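Local coordinates for protein cephalosporin acylase (Bacillus halodurans, PDB 2NLZ) that probably hydrolyses amide bonds as an N-terminal nucleophile amidohydrolase of the gamma-glutamyltranspeptidase family, perhaps acting on cephalosporins, at residues E287-K291 against N454-L460; R15-V19 against L460-A464; I255-Y259 against L277-N281; P435-M439 against H448-M452; M304-V309 against R470-T474. The protein carries 1 engineered substitution. All blocks are in the same frame, centred on the assembly; numbering follows the deposited sequence.

From the N terminus, residues 15-19 open the longest loop, which interaction 2 closes at 460-464. Within it, interaction 3 closes a short loop between strand 250-259 and helix 274-283. The chain then opens interaction 1 at 287-291 and interaction 5 at 304-309 before interaction 4 closes the connection from strand 431-438 to helix 444-457, inside the loops of interactions 1, 2 and 5. Interaction 1 closes next, bringing loop 287-291 to the end of that helix; interaction 2, sharing L460, brings the N-terminal segment to the start of helix 462-467. Interaction 5 closes last, at 470-474, and so crosses both. Interactions 3, 4 and 5 each pack a helix against a strand; M449 touches interactions 3 and 5.

Interaction 1 (E287-K291 against N454-L460); sequences EFYHK and NTIDFGL
The F458 ring is sandwiched between D457 CB, over the centre of one face, and the CA and CB of K291 on the other. On that second face the CB of K291 makes a CH-pi contact 3.6 Å from the F458 ring centroid. The rim of the same ring meets residues 287-291 as well, with F288 CB 3.7 Å from F458 CE1 and the carbonyl oxygen of Y289 near the ring plane. A flat, apolar phenylalanine suits this place because it can present a face to one residue and an edge to two others. Residues 454-457 form the last part of helix 444-457, in a protein of the gamma-glutamyltranspeptidase family, which belongs to the N-terminal nucleophile clan. The helix ends in a wide turn: L460 N donates to N454 O at 2.9 Å, and G459 adopts positive phi, which a residue without a side chain tolerates easily. Lysine at 291 does two jobs. Having crossed the phenyl face, the K291 chain runs on almost fully extended, its CG anti to the backbone N (chi1 173°), and bends at its last torsion. This brings K291 NZ 2.8 Å from N454 OD1. NZ reaches this oxygen at a C=O...N angle of 127°, tilted 24° from the carbonyl plane. The other end of the amide, ND2, donates to A465 O, so N454 is gripped at both polar atoms and its rotation is fixed. H290 stacks on H290 of the third subunit, while Y12 of the second subunit packs on K291.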
# COMPACT_ATOMS: atom_id res chain seq x y z
N GLU D 287 -16.55 0.89 24.94
CA GLU D 287 -15.94 -0.34 24.47
C GLU D 287 -15.40 -0.08 23.06
O GLU D 287 -15.77 0.92 22.43
CB GLU D 287 -16.96 -1.50 24.47
CG GLU D 287 -17.68 -1.76 25.80
CD GLU D 287 -16.74 -2.26 26.90
OE1 GLU D 287 -15.80 -3.02 26.59
OE2 GLU D 287 -16.96 -1.89 28.07
N PHE D 288 -14.52 -0.94 22.56
CA PHE D 288 -13.90 -0.72 21.24
C PHE D 288 -13.89 -1.95 20.33
O PHE D 288 -14.51 -1.95 19.26
CB PHE D 288 -12.48 -0.16 21.40
CG PHE D 288 -12.45 1.19 22.04
CD1 PHE D 288 -12.80 2.32 21.32
CD2 PHE D 288 -12.10 1.33 23.38
CE1 PHE D 288 -12.80 3.57 21.90
CE2 PHE D 288 -12.10 2.59 23.96
CZ PHE D 288 -12.45 3.71 23.22
N TYR D 289 -13.19 -2.99 20.78
CA TYR D 289 -13.05 -4.29 20.10
C TYR D 289 -12.05 -4.28 18.95
O TYR D 289 -11.15 -5.13 18.92
CB TYR D 289 -14.42 -4.89 19.70
CG TYR D 289 -15.44 -4.94 20.83
CD1 TYR D 289 -15.25 -5.77 21.94
CD2 TYR D 289 -16.60 -4.17 20.78
CE1 TYR D 289 -16.18 -5.81 22.97
CE2 TYR D 289 -17.54 -4.20 21.80
CZ TYR D 289 -17.33 -5.03 22.89
OH TYR D 289 -18.26 -5.06 23.90
N HIS D 290 -12.17 -3.34 18.01
CA HIS D 290 -11.14 -3.17 16.97
C HIS D 290 -10.53 -1.76 16.84
O HIS D 290 -11.24 -0.76 16.96
CB HIS D 290 -11.60 -3.70 15.61
CG HIS D 290 -10.48 -3.91 14.65
ND1 HIS D 290 -9.63 -5.00 14.72
CD2 HIS D 290 -10.03 -3.16 13.61
CE1 HIS D 290 -8.73 -4.92 13.76
NE2 HIS D 290 -8.95 -3.81 13.07
N LYS D 291 -9.23 -1.72 16.55
CA LYS D 291 -8.45 -0.48 16.50
C LYS D 291 -8.76 0.44 15.32
O LYS D 291 -8.96 1.64 15.51
CB LYS D 291 -6.96 -0.79 16.46
CG LYS D 291 -6.09 0.42 16.24
CD LYS D 291 -4.64 0.06 16.40
CE LYS D 291 -3.71 1.20 15.94
NZ LYS D 291 -3.87 2.48 16.70
N ASN D 454 -3.20 0.54 22.05
CA ASN D 454 -2.62 -0.45 21.15
C ASN D 454 -2.23 -1.72 21.88
O ASN D 454 -2.31 -2.82 21.34
CB ASN D 454 -1.40 0.13 20.42
CG ASN D 454 -1.77 1.23 19.44
OD1 ASN D 454 -2.94 1.46 19.14
ND2 ASN D 454 -0.75 1.93 18.94
N THR D 455 -1.81 -1.58 23.13
CA THR D 455 -1.36 -2.72 23.91
C THR D 455 -2.51 -3.43 24.62
O THR D 455 -2.71 -4.63 24.44
CB THR D 455 -0.27 -2.31 24.91
OG1 THR D 455 0.82 -1.74 24.17
CG2 THR D 455 0.25 -3.51 25.66
N ILE D 456 -3.26 -2.68 25.41
CA ILE D 456 -4.32 -3.26 26.24
C ILE D 456 -5.57 -3.59 25.42
O ILE D 456 -6.05 -4.73 25.43
CB ILE D 456 -4.66 -2.35 27.45
CG1 ILE D 456 -3.46 -2.29 28.42
CG2 ILE D 456 -5.93 -2.80 28.15
CD1 ILE D 456 -3.29 -0.94 29.12
N ASP D 457 -6.08 -2.61 24.69
CA ASP D 457 -7.31 -2.80 23.93
C ASP D 457 -7.14 -3.64 22.68
O ASP D 457 -8.03 -4.40 22.32
CB ASP D 457 -7.88 -1.45 23.52
CG ASP D 457 -8.32 -0.64 24.69
OD1 ASP D 457 -8.97 -1.22 25.59
OD2 ASP D 457 -8.02 0.57 24.71
N PHE D 458 -6.01 -3.49 22.01
CA PHE D 458 -5.91 -4.06 20.67
C PHE D 458 -4.85 -5.15 20.50
O PHE D 458 -4.71 -5.71 19.41
CB PHE D 458 -5.79 -2.94 19.65
CG PHE D 458 -6.81 -1.84 19.83
CD1 PHE D 458 -8.16 -2.14 19.95
CD2 PHE D 458 -6.42 -0.52 19.88
CE1 PHE D 458 -9.11 -1.14 20.13
CE2 PHE D 458 -7.36 0.49 20.05
CZ PHE D 458 -8.71 0.17 20.18
N GLY D 459 -4.14 -5.45 21.59
CA GLY D 459 -3.26 -6.62 21.67
C GLY D 459 -2.07 -6.65 20.72
O GLY D 459 -1.63 -7.74 20.29
N LEU D 460 -1.55 -5.47 20.39
CA LEU D 460 -0.38 -5.33 19.54
C LEU D 460 0.86 -5.66 20.33
O LEU D 460 0.95 -5.33 21.52
CB LEU D 460 -0.28 -3.91 18.99
CG LEU D 460 -0.86 -3.60 17.61
CD1 LEU D 460 -1.83 -4.68 17.11
CD2 LEU D 460 -1.52 -2.23 17.62

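Interaction 2 (R15-V19 against L460-A464); sequences RRNVV and LNPQA
N461 meets V18 where helix 462-467 begins, and it occupies the N-cap position of that helix. Its OD1 accepts from A464 N at 2.7 Å in a nearly straight bond, satisfying an amide of the first turn that has no carbonyl behind it in the helix. The torsion that allows this sets CG between the backbone N and the carbonyl carbon (chi1 75°), folding the short side chain back over the helix start. Asparagine serves well as such a cap, and here its carboxamide also packs against V18: CG2 of the valine lies 3.4 Å from N461 CG. P462 follows in the first turn, where the missing N-H costs no helical hydrogen bond. Its ring carbon CG is 3.9 Å from V18 CG1, the two side chains roughly perpendicular, and I514 and W516 of strand 512-517 pack on the same proline. Q463 then reaches toward the N-terminal segment. Its CB lies 4.0 Å from V18 CG2, and its CG rests 3.8 Å from the CB of R16. The chain turns at chi2, which places its amide beside the arginine stem, while OE1 accepts from T528 N and NE2 donates to D467 OD1. The guanidinium of R16 leads elsewhere, its NE donating to the backbone O of R15 in the second subunit, so the N-terminal segment joins this helix to the subunit interface. A water gives one hydrogen to Q463 OE1 and the other to N17 O, at 2.9 Å from each oxygen.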
# COMPACT_ATOMS: atom_id res chain seq x y z
N ARG D 15 10.69 -4.44 7.88
CA ARG D 15 10.16 -5.23 8.99
C ARG D 15 11.11 -5.19 10.19
O ARG D 15 12.31 -5.40 10.03
CB ARG D 15 9.98 -6.68 8.54
CG ARG D 15 8.59 -7.23 8.69
CD ARG D 15 8.46 -8.05 9.95
NE ARG D 15 7.40 -9.03 9.79
CZ ARG D 15 7.49 -10.35 9.92
NH1 ARG D 15 6.40 -11.06 9.71
NH2 ARG D 15 8.61 -10.97 10.26
N ARG D 16 10.58 -4.92 11.37
CA ARG D 16 11.33 -5.02 12.61
C ARG D 16 10.67 -6.07 13.47
O ARG D 16 9.55 -5.86 13.96
CB ARG D 16 11.33 -3.68 13.35
CG ARG D 16 12.42 -2.74 12.88
CD ARG D 16 12.51 -1.54 13.79
NE ARG D 16 13.37 -0.52 13.23
CZ ARG D 16 14.66 -0.38 13.52
NH1 ARG D 16 15.25 -1.20 14.38
NH2 ARG D 16 15.37 0.58 12.94
N ASN D 17 11.34 -7.21 13.64
CA ASN D 17 10.86 -8.24 14.56
C ASN D 17 11.01 -7.81 16.01
O ASN D 17 11.92 -7.04 16.33
CB ASN D 17 11.56 -9.59 14.31
CG ASN D 17 10.99 -10.34 13.10
OD1 ASN D 17 10.01 -9.92 12.48
ND2 ASN D 17 11.63 -11.45 12.76
N VAL D 18 10.10 -8.27 16.88
CA VAL D 18 10.20 -8.03 18.32
C VAL D 18 11.48 -8.65 18.81
O VAL D 18 11.83 -9.76 18.39
CB VAL D 18 9.00 -8.64 19.09
CG1 VAL D 18 9.15 -8.45 20.61
CG2 VAL D 18 7.69 -8.02 18.62
N VAL D 19 12.20 -7.92 19.66
CA VAL D 19 13.46 -8.40 20.23
C VAL D 19 13.19 -9.09 21.58
O VAL D 19 12.44 -8.56 22.42
CB VAL D 19 14.49 -7.24 20.35
CG1 VAL D 19 15.62 -7.60 21.29
CG2 VAL D 19 15.02 -6.85 18.96
N LEU D 460 -1.55 -5.47 20.39
CA LEU D 460 -0.38 -5.33 19.54
C LEU D 460 0.86 -5.66 20.33
O LEU D 460 0.95 -5.33 21.52
CB LEU D 460 -0.28 -3.91 18.99
CG LEU D 460 -0.86 -3.60 17.61
CD1 LEU D 460 -1.83 -4.68 17.11
CD2 LEU D 460 -1.52 -2.23 17.62
N ASN D 461 1.83 -6.30 19.68
CA ASN D 461 3.15 -6.47 20.29
C ASN D 461 3.90 -5.12 20.38
O ASN D 461 3.56 -4.19 19.66
CB ASN D 461 3.94 -7.55 19.55
CG ASN D 461 4.46 -7.10 18.22
OD1 ASN D 461 5.02 -6.01 18.09
ND2 ASN D 461 4.31 -7.96 17.21
N PRO D 462 4.91 -5.02 21.29
CA PRO D 462 5.64 -3.76 21.53
C PRO D 462 6.08 -3.04 20.25
O PRO D 462 5.88 -1.82 20.15
CB PRO D 462 6.87 -4.22 22.34
CG PRO D 462 6.86 -5.72 22.28
CD PRO D 462 5.43 -6.09 22.15
N GLN D 463 6.62 -3.79 19.29
CA GLN D 463 7.06 -3.22 18.00
C GLN D 463 5.90 -2.75 17.11
O GLN D 463 5.91 -1.62 16.60
CB GLN D 463 7.91 -4.22 17.24
CG GLN D 463 8.61 -3.59 16.06
CD GLN D 463 9.44 -2.39 16.47
OE1 GLN D 463 10.38 -2.50 17.26
NE2 GLN D 463 9.09 -1.23 15.93
N ALA D 464 4.91 -3.63 16.90
CA ALA D 464 3.68 -3.27 16.20
C ALA D 464 3.01 -2.03 16.83
O ALA D 464 2.53 -1.16 16.12
CB ALA D 464 2.73 -4.44 16.20
O HOH W 1 12.43 -4.47 17.68

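Interaction 3 (I255-Y259 against L277-N281); sequences ISIDY and LEALN
I257 and L277 meet at the centre of this buried interface, CG1 of the isoleucine lying 3.8 Å from CG of the leucine, the two side chains alongside one another and pointing opposite ways. On one side of this pair, I255 extends it along the strand, with its CG1 3.8 Å from CD2 of L277. On the other, the CD1 methyl of I257 reaches the amide of N281, 3.5 Å from its OD1. Y259 adds a broad surface: CG stands anti to the backbone N (chi1 -166°), which turns the ring to the helix, and CD1 of L280 sits over one face, 4.0 Å from the ring centroid and displaced toward the rim. Alternation explains the choice of residues, since I255, I257 and Y259 point toward helix 274-283, whereas S256 and D258 point away. Branched isoleucines suit an extended strand, and leucines let a helix reach across to it. The segments run almost parallel, 19° apart, their axes approaching to 8.6 Å, consistent with the layered helix-on-sheet fold of N-terminal nucleophile hydrolases. In the next shell, strand 262-266 holds the strand by backbone bonds from V264 and E266, and S256 OG is bonded to R263 NE. Y259 OH is hydrogen-bonded to OD2 of D457, and this fixes the outer end of the ring whose face L280 covers. No hydrogen bond joins the two segments themselves; their adhesion therefore comes from dispersion and the burial of apolar surface, with the polar tyrosine end satisfied by a different helix.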
# COMPACT_ATOMS: atom_id res chain seq x y z
N ILE D 255 1.32 8.06 40.22
CA ILE D 255 -0.14 8.02 40.12
C ILE D 255 -0.57 7.07 39.01
O ILE D 255 0.17 6.85 38.05
CB ILE D 255 -0.73 9.42 39.85
CG1 ILE D 255 0.01 10.10 38.69
CG2 ILE D 255 -0.69 10.27 41.13
CD1 ILE D 255 -0.64 11.39 38.22
N SER D 256 -1.77 6.51 39.15
CA SER D 256 -2.27 5.54 38.19
C SER D 256 -3.78 5.56 37.96
O SER D 256 -4.53 6.31 38.59
CB SER D 256 -1.84 4.12 38.57
OG SER D 256 -2.56 3.64 39.68
N ILE D 257 -4.19 4.70 37.05
CA ILE D 257 -5.56 4.55 36.62
C ILE D 257 -5.72 3.06 36.37
O ILE D 257 -4.76 2.41 35.94
CB ILE D 257 -5.81 5.38 35.32
CG1 ILE D 257 -6.31 6.79 35.66
CG2 ILE D 257 -6.75 4.65 34.33
CD1 ILE D 257 -7.43 6.83 36.70
N ASP D 258 -6.89 2.51 36.69
CA ASP D 258 -7.18 1.15 36.28
C ASP D 258 -7.71 1.20 34.86
O ASP D 258 -8.78 1.74 34.62
CB ASP D 258 -8.21 0.49 37.19
CG ASP D 258 -8.41 -0.99 36.88
OD1 ASP D 258 -9.05 -1.32 35.84
OD2 ASP D 258 -7.94 -1.83 37.67
N TYR D 259 -6.93 0.68 33.92
CA TYR D 259 -7.38 0.59 32.53
C TYR D 259 -7.58 -0.87 32.12
O TYR D 259 -6.65 -1.55 31.66
CB TYR D 259 -6.45 1.34 31.56
CG TYR D 259 -7.09 1.54 30.20
CD1 TYR D 259 -8.03 2.54 30.01
CD2 TYR D 259 -6.76 0.71 29.13
CE1 TYR D 259 -8.64 2.72 28.78
CE2 TYR D 259 -7.36 0.88 27.89
CZ TYR D 259 -8.30 1.89 27.72
OH TYR D 259 -8.92 2.08 26.49
N LEU D 277 -3.51 9.81 31.70
CA LEU D 277 -4.35 9.15 32.71
C LEU D 277 -5.83 9.56 32.66
O LEU D 277 -6.73 8.70 32.61
CB LEU D 277 -3.77 9.41 34.09
CG LEU D 277 -2.94 8.30 34.74
CD1 LEU D 277 -2.24 7.44 33.73
CD2 LEU D 277 -1.93 8.87 35.70
N GLU D 278 -6.09 10.86 32.67
CA GLU D 278 -7.45 11.38 32.57
C GLU D 278 -8.11 11.00 31.24
O GLU D 278 -9.26 10.55 31.22
CB GLU D 278 -7.44 12.90 32.75
CG GLU D 278 -8.83 13.52 32.75
CD GLU D 278 -8.79 15.04 32.77
OE1 GLU D 278 -7.80 15.62 33.24
OE2 GLU D 278 -9.77 15.64 32.30
N ALA D 279 -7.37 11.15 30.14
CA ALA D 279 -7.86 10.74 28.83
C ALA D 279 -8.25 9.26 28.83
O ALA D 279 -9.36 8.91 28.46
CB ALA D 279 -6.85 11.04 27.74
N LEU D 280 -7.34 8.39 29.29
CA LEU D 280 -7.66 6.97 29.40
C LEU D 280 -8.92 6.73 30.24
O LEU D 280 -9.71 5.83 29.94
CB LEU D 280 -6.50 6.14 29.97
CG LEU D 280 -5.53 5.40 29.04
CD1 LEU D 280 -6.16 5.14 27.67
CD2 LEU D 280 -4.22 6.16 28.88
N ASN D 281 -9.09 7.56 31.27
CA ASN D 281 -10.20 7.44 32.19
C ASN D 281 -11.54 7.85 31.57
O ASN D 281 -12.58 7.26 31.86
CB ASN D 281 -9.93 8.27 33.45
CG ASN D 281 -10.36 7.58 34.71
OD1 ASN D 281 -10.34 6.34 34.80
ND2 ASN D 281 -10.76 8.38 35.70

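Interaction 4 (P435-M439 against H448-M452); sequences PFGVM and HMQVM
F436 takes the torsion that puts CG between its backbone N and carbonyl carbon (chi1 70°), carrying the ring across to helix 444-457, where M452, bent at chi2 and chi3, folds its methyl back to meet it. That CE lies over the centre of the phenyl face, 3.5 Å from the F436 ring centroid, and the sulfur follows obliquely in a Met-aromatic contact. The ring's edge meets H448: F436 CE2 points at the imidazole face in a T-shaped pair, with planes at 62° and centroids 4.9 Å apart. The flexible methionine chain can fold onto one face, while the flat imidazole offers a face to the ring's edge. V451, between them on the helix, touches both strand residues, its CG2 3.7 Å from F436 CD2 and its CG1 3.7 Å from CG2 of V438. A water 2.9 Å from H448 NE2 also takes a weak bond from V438 N, while ND1 is hydrogen-bonded to E266 OE2, so both imidazole nitrogens have partners. Strand 431-438 thus packs against the next helix in the chain, consistent with the helix-on-sheet layering of the N-terminal nucleophile fold, with strand 512-517 beside F436 through I514 and W516 and helix 274-283 against H448 and M449.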
# COMPACT_ATOMS: atom_id res chain seq x y z
N PRO D 435 8.31 -0.63 31.25
CA PRO D 435 8.45 0.78 30.92
C PRO D 435 8.07 1.09 29.47
O PRO D 435 8.30 0.27 28.57
CB PRO D 435 9.93 1.04 31.17
CG PRO D 435 10.59 -0.28 30.86
CD PRO D 435 9.57 -1.37 31.07
N PHE D 436 7.48 2.26 29.27
CA PHE D 436 7.16 2.75 27.94
C PHE D 436 7.24 4.27 27.96
O PHE D 436 7.19 4.88 29.03
CB PHE D 436 5.76 2.29 27.51
CG PHE D 436 4.64 2.96 28.26
CD1 PHE D 436 4.16 2.41 29.43
CD2 PHE D 436 4.05 4.12 27.78
CE1 PHE D 436 3.15 3.01 30.11
CE2 PHE D 436 3.03 4.73 28.47
CZ PHE D 436 2.57 4.17 29.63
N GLY D 437 7.39 4.86 26.78
CA GLY D 437 7.34 6.31 26.63
C GLY D 437 7.28 6.67 25.17
O GLY D 437 7.82 5.95 24.32
N VAL D 438 6.60 7.77 24.86
CA VAL D 438 6.67 8.35 23.52
C VAL D 438 7.04 9.83 23.56
O VAL D 438 6.17 10.70 23.70
CB VAL D 438 5.40 8.14 22.69
CG1 VAL D 438 5.64 8.61 21.25
CG2 VAL D 438 5.01 6.69 22.69
N MET D 439 8.34 10.08 23.50
CA MET D 439 9.00 11.34 23.12
C MET D 439 8.16 12.31 22.27
O MET D 439 7.42 11.88 21.39
CB MET D 439 10.25 10.93 22.31
CG MET D 439 11.41 11.88 22.27
SD MET D 439 11.23 13.23 21.09
CE MET D 439 10.68 12.43 19.61
N HIS D 448 1.25 8.28 24.68
CA HIS D 448 0.99 7.38 25.80
C HIS D 448 -0.41 6.76 25.66
O HIS D 448 -0.58 5.56 25.90
CB HIS D 448 1.10 8.14 27.12
CG HIS D 448 2.50 8.30 27.61
ND1 HIS D 448 2.82 8.26 28.95
CD2 HIS D 448 3.67 8.50 26.95
CE1 HIS D 448 4.13 8.43 29.09
NE2 HIS D 448 4.66 8.58 27.90
N MET D 449 -1.40 7.56 25.27
CA MET D 449 -2.75 7.02 25.12
C MET D 449 -2.78 6.01 23.99
O MET D 449 -3.44 4.97 24.10
CB MET D 449 -3.78 8.12 24.86
CG MET D 449 -5.21 7.63 25.10
SD MET D 449 -6.61 8.72 24.69
CE MET D 449 -6.20 9.08 23.01
N GLN D 450 -2.06 6.31 22.91
CA GLN D 450 -2.07 5.42 21.75
C GLN D 450 -1.39 4.08 22.03
O GLN D 450 -2.01 3.05 21.80
CB GLN D 450 -1.56 6.11 20.48
CG GLN D 450 -2.56 7.13 19.94
CD GLN D 450 -1.95 8.11 18.94
OE1 GLN D 450 -1.74 7.76 17.78
NE2 GLN D 450 -1.70 9.33 19.37
N VAL D 451 -0.17 4.09 22.59
CA VAL D 451 0.51 2.82 22.89
C VAL D 451 -0.26 2.00 23.93
O VAL D 451 -0.28 0.77 23.84
CB VAL D 451 2.02 2.92 23.30
CG1 VAL D 451 2.82 3.72 22.28
CG2 VAL D 451 2.18 3.51 24.68
N MET D 452 -0.89 2.68 24.89
CA MET D 452 -1.66 1.97 25.92
C MET D 452 -2.88 1.26 25.33
O MET D 452 -3.16 0.10 25.66
CB MET D 452 -2.06 2.89 27.09
CG MET D 452 -0.93 3.14 28.12
SD MET D 452 -0.19 1.62 28.79
CE MET D 452 1.18 1.30 27.68
O HOH W 2 6.93 9.79 26.67

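Interaction 5 (M304-V309 against R470-T474); sequences MKLAFV and RWQWT
Residues 304-309 of helix 294-314 pass the short strand 471-473 at an angle of 43°, with axes 10.1 Å apart and K305 opposite W473. W473 makes most of the contact: its CG stands anti to the backbone N (chi1 163°) and its indole reaches to the helix. K305 lies over one face of it: CG is 3.5 Å from the centroid of the five-membered ring, close to the ring normal. The lysine chain runs across the indole, so its methylenes serve as apolar cover, and NZ continues to a salt bridge with E302 OE1. One helical turn on from M304, F308 meets the far end of the indole, its CB 3.6 Å from W473 CZ3, the two rings obliquely disposed with planes at 45°. V309 adds a looser touch, CG2 lying 4.2 Å from CH2 of W473. A large tryptophan suits the place because it spans three helix residues at once. The indole nitrogen NE1 is satisfied by the carbonyl oxygen of G476. W471 presents an edge rather than a face, its CH2 3.8 Å from M304 CB. The helix thus packs on an outer strand of the small mixed sheet formed by 471-473, 478-481 and 499-502, where 478-481 pairs antiparallel with 471-473, while helix 444-457 touches M304 and W471 through Q446 and M449, and helix 274-283 flanks M304 and F308 through V275.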
# COMPACT_ATOMS: atom_id res chain seq x y z
N MET D 304 -8.84 12.60 24.50
CA MET D 304 -7.55 13.25 24.62
C MET D 304 -7.73 14.75 24.70
O MET D 304 -7.16 15.40 25.57
CB MET D 304 -6.62 12.87 23.46
CG MET D 304 -5.22 13.50 23.52
SD MET D 304 -4.44 13.46 25.15
CE MET D 304 -4.19 11.70 25.38
N LYS D 305 -8.55 15.28 23.80
CA LYS D 305 -8.80 16.71 23.73
C LYS D 305 -9.28 17.28 25.05
O LYS D 305 -8.70 18.24 25.54
CB LYS D 305 -9.78 17.05 22.60
CG LYS D 305 -9.10 17.24 21.26
CD LYS D 305 -10.04 16.96 20.10
CE LYS D 305 -11.06 18.08 19.91
NZ LYS D 305 -12.08 17.70 18.89
N LEU D 306 -10.29 16.65 25.64
CA LEU D 306 -10.86 17.16 26.90
C LEU D 306 -9.84 17.14 28.04
O LEU D 306 -9.71 18.12 28.78
CB LEU D 306 -12.11 16.37 27.28
CG LEU D 306 -13.24 16.41 26.26
CD1 LEU D 306 -14.14 15.18 26.38
CD2 LEU D 306 -14.05 17.72 26.36
N ALA D 307 -9.11 16.04 28.14
CA ALA D 307 -8.09 15.86 29.15
C ALA D 307 -6.94 16.85 29.01
O ALA D 307 -6.38 17.31 30.01
CB ALA D 307 -7.56 14.43 29.09
N PHE D 308 -6.57 17.18 27.77
CA PHE D 308 -5.40 18.00 27.54
C PHE D 308 -5.63 19.45 27.95
O PHE D 308 -4.73 20.11 28.48
CB PHE D 308 -4.93 17.91 26.09
CG PHE D 308 -3.43 17.82 25.93
CD1 PHE D 308 -2.60 18.76 26.53
CD2 PHE D 308 -2.86 16.81 25.18
CE1 PHE D 308 -1.21 18.68 26.39
CE2 PHE D 308 -1.47 16.71 25.02
CZ PHE D 308 -0.65 17.65 25.64
N VAL D 309 -6.84 19.95 27.72
CA VAL D 309 -7.16 21.32 28.10
C VAL D 309 -7.35 21.43 29.61
O VAL D 309 -7.16 22.50 30.21
CB VAL D 309 -8.36 21.90 27.31
CG1 VAL D 309 -8.28 23.41 27.31
CG2 VAL D 309 -8.31 21.43 25.89
N ARG D 470 0.08 7.19 13.58
CA ARG D 470 -0.22 8.03 14.72
C ARG D 470 -0.97 9.29 14.37
O ARG D 470 -0.80 9.86 13.30
CB ARG D 470 1.06 8.39 15.48
CG ARG D 470 1.67 7.22 16.24
CD ARG D 470 3.05 7.56 16.75
NE ARG D 470 3.82 6.38 17.12
CZ ARG D 470 5.14 6.35 17.24
NH1 ARG D 470 5.86 7.45 17.03
NH2 ARG D 470 5.76 5.21 17.58
N TRP D 471 -1.83 9.71 15.29
CA TRP D 471 -2.49 11.00 15.20
C TRP D 471 -2.01 11.88 16.34
O TRP D 471 -1.52 11.36 17.36
CB TRP D 471 -4.00 10.82 15.29
CG TRP D 471 -4.41 10.06 16.50
CD1 TRP D 471 -4.64 8.71 16.59
CD2 TRP D 471 -4.62 10.59 17.82
NE1 TRP D 471 -4.98 8.38 17.88
CE2 TRP D 471 -4.98 9.52 18.65
CE3 TRP D 471 -4.55 11.88 18.36
CZ2 TRP D 471 -5.25 9.69 20.00
CZ3 TRP D 471 -4.81 12.04 19.71
CH2 TRP D 471 -5.16 10.96 20.51
N GLN D 472 -2.14 13.19 16.18
CA GLN D 472 -1.96 14.12 17.29
C GLN D 472 -2.77 15.40 17.16
O GLN D 472 -2.77 16.04 16.11
CB GLN D 472 -0.49 14.43 17.57
CG GLN D 472 0.22 15.32 16.59
CD GLN D 472 1.55 15.79 17.15
OE1 GLN D 472 1.62 16.27 18.29
NE2 GLN D 472 2.60 15.65 16.36
N TRP D 473 -3.47 15.76 18.24
CA TRP D 473 -4.25 16.99 18.31
C TRP D 473 -3.36 18.19 18.63
O TRP D 473 -2.48 18.10 19.48
CB TRP D 473 -5.34 16.84 19.37
CG TRP D 473 -5.94 18.12 19.80
CD1 TRP D 473 -6.94 18.80 19.19
CD2 TRP D 473 -5.58 18.88 20.95
NE1 TRP D 473 -7.23 19.94 19.89
CE2 TRP D 473 -6.40 20.02 20.97
CE3 TRP D 473 -4.63 18.72 21.96
CZ2 TRP D 473 -6.31 20.99 21.97
CZ3 TRP D 473 -4.54 19.68 22.95
CH2 TRP D 473 -5.38 20.81 22.95
N THR D 474 -3.60 19.32 17.96
CA THR D 474 -2.84 20.55 18.23
C THR D 474 -3.67 21.71 18.80
O THR D 474 -3.48 22.09 19.95
CB THR D 474 -2.08 21.07 16.97
OG1 THR D 474 -3.01 21.34 15.91
CG2 THR D 474 -1.03 20.06 16.51